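Nitrogen regulatory protein P-II (Thiomonas intermedia, PDB 5D4N) binds adenine nucleotides and bicarbonate as a carboxysome-associated, PII-like signalling protein that probably regulates partner proteins. Local coordinates at residues A[20-31]-A[78-89]. Residues are numbered along the deposited sequence; the frame is centred on the assembly and turned at random.
Sequences HKEFATDLLDRA and LLEGFQPFFEAH
Phe85 drives the edge of its ring into the face of His20, a T-shaped pair with the two planes at 73° and Phe85 CE1 3.5 Å from His20 CG. Farther out on the same imidazole, the side chain of His89 crosses that of His20 at about a right angle, its ring lying oblique to the imidazole; the ring nitrogens do not hydrogen-bond to each other, but the oxygen of one water hydrogen-bonds to both, 2.7 Å from His20 NE2, in the plane of that ring, and 3.2 Å from His89 ND1. Phe23 completes this aromatic cluster. With CG anti to the backbone N (chi1 173°), its ring lies against Phe85, nearly parallel to that ring but slid aside, so that Phe23 CE1 rests 3.6 Å from Phe85 CB. An alanine in place of His20 would probably leave the edge of Phe85 without its aromatic face and the bridging water with one anchor fewer.

Helix 21-31 and helix 72-88 are the two helices that pack, roughly antiparallel, on one side of the sheet in the ferredoxin-like PII fold, their local axes 10.2 Å apart at closest and their directions 158° apart. Near the middle, Leu27 sets CD1 squarely over the centre of the Phe82 ring, a CH-pi contact 3.7 Å from CD1 to the ring centroid, while Ala24 CB meets the edge of that ring. Gly81, with no side chain, leaves its backbone to meet Leu27 CD1, which lies 3.6 Å from Gly81 O. At the other end of the contact Leu78 CD2 fits between Ala31 CB, 3.6 Å away, and Leu28 CD2. Behind this layer strand 7-17 backs the seam, with Leu16 under Ala24 and Phe85 and Ile14 under Phe82, and just past His89 the chain enters the ADP pocket at Ser90 and Gly91.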
loop_
_atom_site.group_PDB
_atom_site.type_symbol
_atom_site.label_atom_id
_atom_site.label_comp_id
_atom_site.label_asym_id
_atom_site.label_seq_id
_atom_site.Cartn_x
_atom_site.Cartn_y
_atom_site.Cartn_z
ATOM N N HIS A 20 14.960 9.838 8.553
ATOM C CA HIS A 20 14.745 10.861 7.533
ATOM C C HIS A 20 13.278 11.276 7.377
ATOM O O HIS A 20 12.922 11.938 6.388
ATOM C CB HIS A 20 15.335 10.371 6.208
ATOM C CG HIS A 20 16.795 10.120 6.300
ATOM N ND1 HIS A 20 17.690 11.161 6.529
ATOM C CD2 HIS A 20 17.477 8.952 6.240
ATOM C CE1 HIS A 20 18.887 10.590 6.568
ATOM N NE2 HIS A 20 18.807 9.263 6.395
ATOM N N LYS A 21 12.407 10.884 8.349
ATOM C CA LYS A 21 10.975 11.198 8.271
ATOM C C LYS A 21 10.722 12.699 8.102
ATOM O O LYS A 21 9.958 13.093 7.205
ATOM C CB LYS A 21 10.240 10.682 9.514
ATOM C CG LYS A 21 8.716 10.991 9.527
ATOM C CD LYS A 21 8.021 10.359 10.736
ATOM C CE LYS A 21 8.070 11.202 11.970
ATOM N NZ LYS A 21 7.340 10.539 13.087
ATOM N N GLU A 22 11.370 13.523 8.926
ATOM C CA GLU A 22 11.148 14.968 8.872
ATOM C C GLU A 22 11.552 15.575 7.521
ATOM O O GLU A 22 10.826 16.422 7.011
ATOM C CB GLU A 22 11.791 15.670 10.074
ATOM C CG GLU A 22 11.458 17.141 10.170
ATOM C CD GLU A 22 12.308 17.884 11.176
ATOM O OE1 GLU A 22 13.444 18.270 10.815
ATOM O OE2 GLU A 22 11.844 18.072 12.323
ATOM N N PHE A 23 12.662 15.103 6.906
ATOM C CA PHE A 23 13.090 15.585 5.595
ATOM C C PHE A 23 11.964 15.324 4.583
ATOM O O PHE A 23 11.582 16.215 3.805
ATOM C CB PHE A 23 14.350 14.841 5.156
ATOM C CG PHE A 23 14.780 15.139 3.745
ATOM C CD1 PHE A 23 14.279 14.403 2.676
ATOM C CD2 PHE A 23 15.711 16.141 3.479
ATOM C CE1 PHE A 23 14.628 14.718 1.364
ATOM C CE2 PHE A 23 16.099 16.424 2.157
ATOM C CZ PHE A 23 15.525 15.725 1.106
ATOM N N ALA A 24 11.453 14.096 4.598
ATOM C CA ALA A 24 10.398 13.717 3.655
ATOM C C ALA A 24 9.096 14.472 3.888
ATOM O O ALA A 24 8.519 14.990 2.928
ATOM C CB ALA A 24 10.159 12.235 3.744
ATOM N N THR A 25 8.608 14.520 5.143
ATOM C CA THR A 25 7.337 15.248 5.452
ATOM C C THR A 25 7.470 16.746 5.173
ATOM O O THR A 25 6.525 17.373 4.679
ATOM C CB THR A 25 6.800 14.911 6.831
ATOM O OG1 THR A 25 7.720 15.408 7.825
ATOM C CG2 THR A 25 6.509 13.396 6.984
ATOM N N ASP A 26 8.680 17.314 5.391
ATOM C CA ASP A 26 8.918 18.715 5.054
ATOM C C ASP A 26 8.796 18.946 3.540
ATOM O O ASP A 26 8.219 19.957 3.146
ATOM C CB ASP A 26 10.291 19.180 5.519
ATOM C CG ASP A 26 10.420 19.483 6.995
ATOM O OD1 ASP A 26 9.368 19.517 7.702
ATOM O OD2 ASP A 26 11.555 19.694 7.446
ATOM N N LEU A 27 9.318 18.018 2.700
ATOM C CA LEU A 27 9.144 18.143 1.240
ATOM C C LEU A 27 7.671 18.099 0.881
ATOM O O LEU A 27 7.208 18.866 0.024
ATOM C CB LEU A 27 9.848 17.007 0.489
ATOM C CG LEU A 27 11.359 17.153 0.308
ATOM C CD1 LEU A 27 11.886 15.996 -0.527
ATOM C CD2 LEU A 27 11.731 18.495 -0.307
ATOM N N LEU A 28 6.928 17.182 1.504
ATOM C CA LEU A 28 5.491 17.081 1.209
ATOM C C LEU A 28 4.768 18.352 1.619
ATOM O O LEU A 28 4.016 18.887 0.821
ATOM C CB LEU A 28 4.856 15.862 1.887
ATOM C CG LEU A 28 5.428 14.496 1.486
ATOM C CD1 LEU A 28 4.872 13.423 2.386
ATOM C CD2 LEU A 28 5.137 14.173 0.031
ATOM N N ASP A 29 5.011 18.845 2.849
ATOM C CA ASP A 29 4.359 20.079 3.336
ATOM C C ASP A 29 4.641 21.247 2.423
ATOM O O ASP A 29 3.710 21.981 2.046
ATOM C CB ASP A 29 4.761 20.399 4.791
ATOM C CG ASP A 29 4.282 19.382 5.807
ATOM O OD1 ASP A 29 3.402 18.550 5.455
ATOM O OD2 ASP A 29 4.839 19.365 6.936
ATOM N N ARG A 30 5.918 21.405 2.033
ATOM C CA ARG A 30 6.358 22.504 1.179
ATOM C C ARG A 30 5.690 22.489 -0.202
ATOM O O ARG A 30 5.271 23.531 -0.694
ATOM C CB ARG A 30 7.886 22.520 1.056
ATOM C CG ARG A 30 8.438 23.559 0.062
ATOM C CD ARG A 30 8.128 25.022 0.424
ATOM N NE ARG A 30 8.577 25.394 1.770
ATOM C CZ ARG A 30 9.845 25.626 2.102
ATOM N NH1 ARG A 30 10.806 25.510 1.196
ATOM N NH2 ARG A 30 10.163 25.950 3.349
ATOM N N ALA A 31 5.572 21.308 -0.805
ATOM C CA ALA A 31 4.953 21.152 -2.118
ATOM C C ALA A 31 3.446 21.406 -2.108
ATOM O O ALA A 31 2.845 21.572 -3.174
ATOM C CB ALA A 31 5.246 19.769 -2.645
ATOM N N LEU A 78 7.869 16.965 -6.488
ATOM C CA LEU A 78 8.175 16.087 -5.372
ATOM C C LEU A 78 9.321 15.162 -5.698
ATOM O O LEU A 78 10.251 15.058 -4.900
ATOM C CB LEU A 78 6.945 15.269 -4.920
ATOM C CG LEU A 78 5.980 16.052 -4.025
ATOM C CD1 LEU A 78 4.710 15.281 -3.791
ATOM C CD2 LEU A 78 6.637 16.479 -2.726
ATOM N N LEU A 79 9.274 14.512 -6.870
ATOM C CA LEU A 79 10.328 13.583 -7.284
ATOM C C LEU A 79 11.659 14.301 -7.461
ATOM O O LEU A 79 12.686 13.739 -7.099
ATOM C CB LEU A 79 9.954 12.811 -8.541
ATOM C CG LEU A 79 8.795 11.829 -8.376
ATOM C CD1 LEU A 79 8.532 11.125 -9.669
ATOM C CD2 LEU A 79 9.056 10.812 -7.268
ATOM N N GLU A 80 11.620 15.549 -7.940
ATOM C CA GLU A 80 12.802 16.408 -8.093
ATOM C C GLU A 80 13.434 16.650 -6.728
ATOM O O GLU A 80 14.666 16.608 -6.614
ATOM C CB GLU A 80 12.415 17.723 -8.770
ATOM C CG GLU A 80 12.280 17.604 -10.279
ATOM C CD GLU A 80 11.581 18.763 -10.969
ATOM O OE1 GLU A 80 11.817 19.929 -10.575
ATOM O OE2 GLU A 80 10.799 18.500 -11.911
ATOM N N GLY A 81 12.584 16.809 -5.703
ATOM C CA GLY A 81 13.015 17.013 -4.327
ATOM C C GLY A 81 13.597 15.762 -3.716
ATOM O O GLY A 81 14.558 15.832 -2.957
ATOM N N PHE A 82 12.991 14.600 -4.020
ATOM C CA PHE A 82 13.436 13.313 -3.496
ATOM C C PHE A 82 14.692 12.782 -4.200
ATOM O O PHE A 82 15.427 12.005 -3.596
ATOM C CB PHE A 82 12.291 12.276 -3.447
ATOM C CG PHE A 82 11.377 12.442 -2.251
ATOM C CD1 PHE A 82 11.800 12.094 -0.973
ATOM C CD2 PHE A 82 10.104 12.973 -2.395
ATOM C CE1 PHE A 82 10.961 12.270 0.133
ATOM C CE2 PHE A 82 9.268 13.169 -1.279
ATOM C CZ PHE A 82 9.691 12.793 -0.022
ATOM N N GLN A 83 14.953 13.210 -5.438
ATOM C CA GLN A 83 16.107 12.743 -6.227
ATOM C C GLN A 83 17.498 12.801 -5.542
ATOM O O GLN A 83 18.125 11.739 -5.402
ATOM C CB GLN A 83 16.107 13.362 -7.632
ATOM C CG GLN A 83 17.280 12.881 -8.493
ATOM C CD GLN A 83 17.407 13.612 -9.803
ATOM O OE1 GLN A 83 16.686 14.584 -10.107
ATOM N NE2 GLN A 83 18.342 13.153 -10.617
ATOM N N PRO A 84 18.000 13.978 -5.075
ATOM C CA PRO A 84 19.313 13.987 -4.413
ATOM C C PRO A 84 19.293 13.126 -3.160
ATOM O O PRO A 84 20.285 12.478 -2.855
ATOM C CB PRO A 84 19.537 15.461 -4.071
ATOM C CG PRO A 84 18.667 16.198 -4.999
ATOM C CD PRO A 84 17.452 15.349 -5.131
ATOM N N PHE A 85 18.141 13.064 -2.472
ATOM C CA PHE A 85 18.036 12.243 -1.275
ATOM C C PHE A 85 18.232 10.770 -1.621
ATOM O O PHE A 85 19.056 10.118 -0.977
ATOM C CB PHE A 85 16.692 12.478 -0.562
ATOM C CG PHE A 85 16.529 11.599 0.650
ATOM C CD1 PHE A 85 17.118 11.940 1.868
ATOM C CD2 PHE A 85 15.864 10.389 0.557
ATOM C CE1 PHE A 85 16.979 11.101 2.979
ATOM C CE2 PHE A 85 15.756 9.544 1.656
ATOM C CZ PHE A 85 16.328 9.899 2.853
ATOM N N PHE A 86 17.466 10.234 -2.596
ATOM C CA PHE A 86 17.573 8.802 -2.931
ATOM C C PHE A 86 18.867 8.396 -3.648
ATOM O O PHE A 86 19.225 7.215 -3.634
ATOM C CB PHE A 86 16.304 8.267 -3.610
ATOM C CG PHE A 86 15.120 8.187 -2.658
ATOM C CD1 PHE A 86 15.203 7.461 -1.474
ATOM C CD2 PHE A 86 13.913 8.818 -2.958
ATOM C CE1 PHE A 86 14.117 7.387 -0.594
ATOM C CE2 PHE A 86 12.832 8.754 -2.069
ATOM C CZ PHE A 86 12.939 8.042 -0.896
ATOM N N GLU A 87 19.605 9.364 -4.185
ATOM C CA GLU A 87 20.918 9.088 -4.790
ATOM C C GLU A 87 21.973 8.901 -3.669
ATOM O O GLU A 87 22.993 8.228 -3.873
ATOM C CB GLU A 87 21.326 10.185 -5.792
ATOM C CG GLU A 87 20.465 10.217 -7.047
ATOM N N ALA A 88 21.689 9.437 -2.452
ATOM C CA ALA A 88 22.608 9.359 -1.312
ATOM C C ALA A 88 22.111 8.530 -0.123
ATOM O O ALA A 88 22.893 8.261 0.800
ATOM C CB ALA A 88 22.958 10.770 -0.847
ATOM N N HIS A 89 20.825 8.109 -0.147
ATOM C CA HIS A 89 20.235 7.351 0.939
ATOM C C HIS A 89 19.367 6.214 0.410
ATOM O O HIS A 89 18.896 6.271 -0.722
ATOM C CB HIS A 89 19.342 8.266 1.778
ATOM C CG HIS A 89 20.074 9.399 2.422
ATOM N ND1 HIS A 89 20.730 9.222 3.625
ATOM C CD2 HIS A 89 20.203 10.692 2.039
ATOM C CE1 HIS A 89 21.241 10.404 3.935
ATOM N NE2 HIS A 89 20.928 11.326 3.031
HETATM O O HOH W 1 20.667 7.269 6.118
#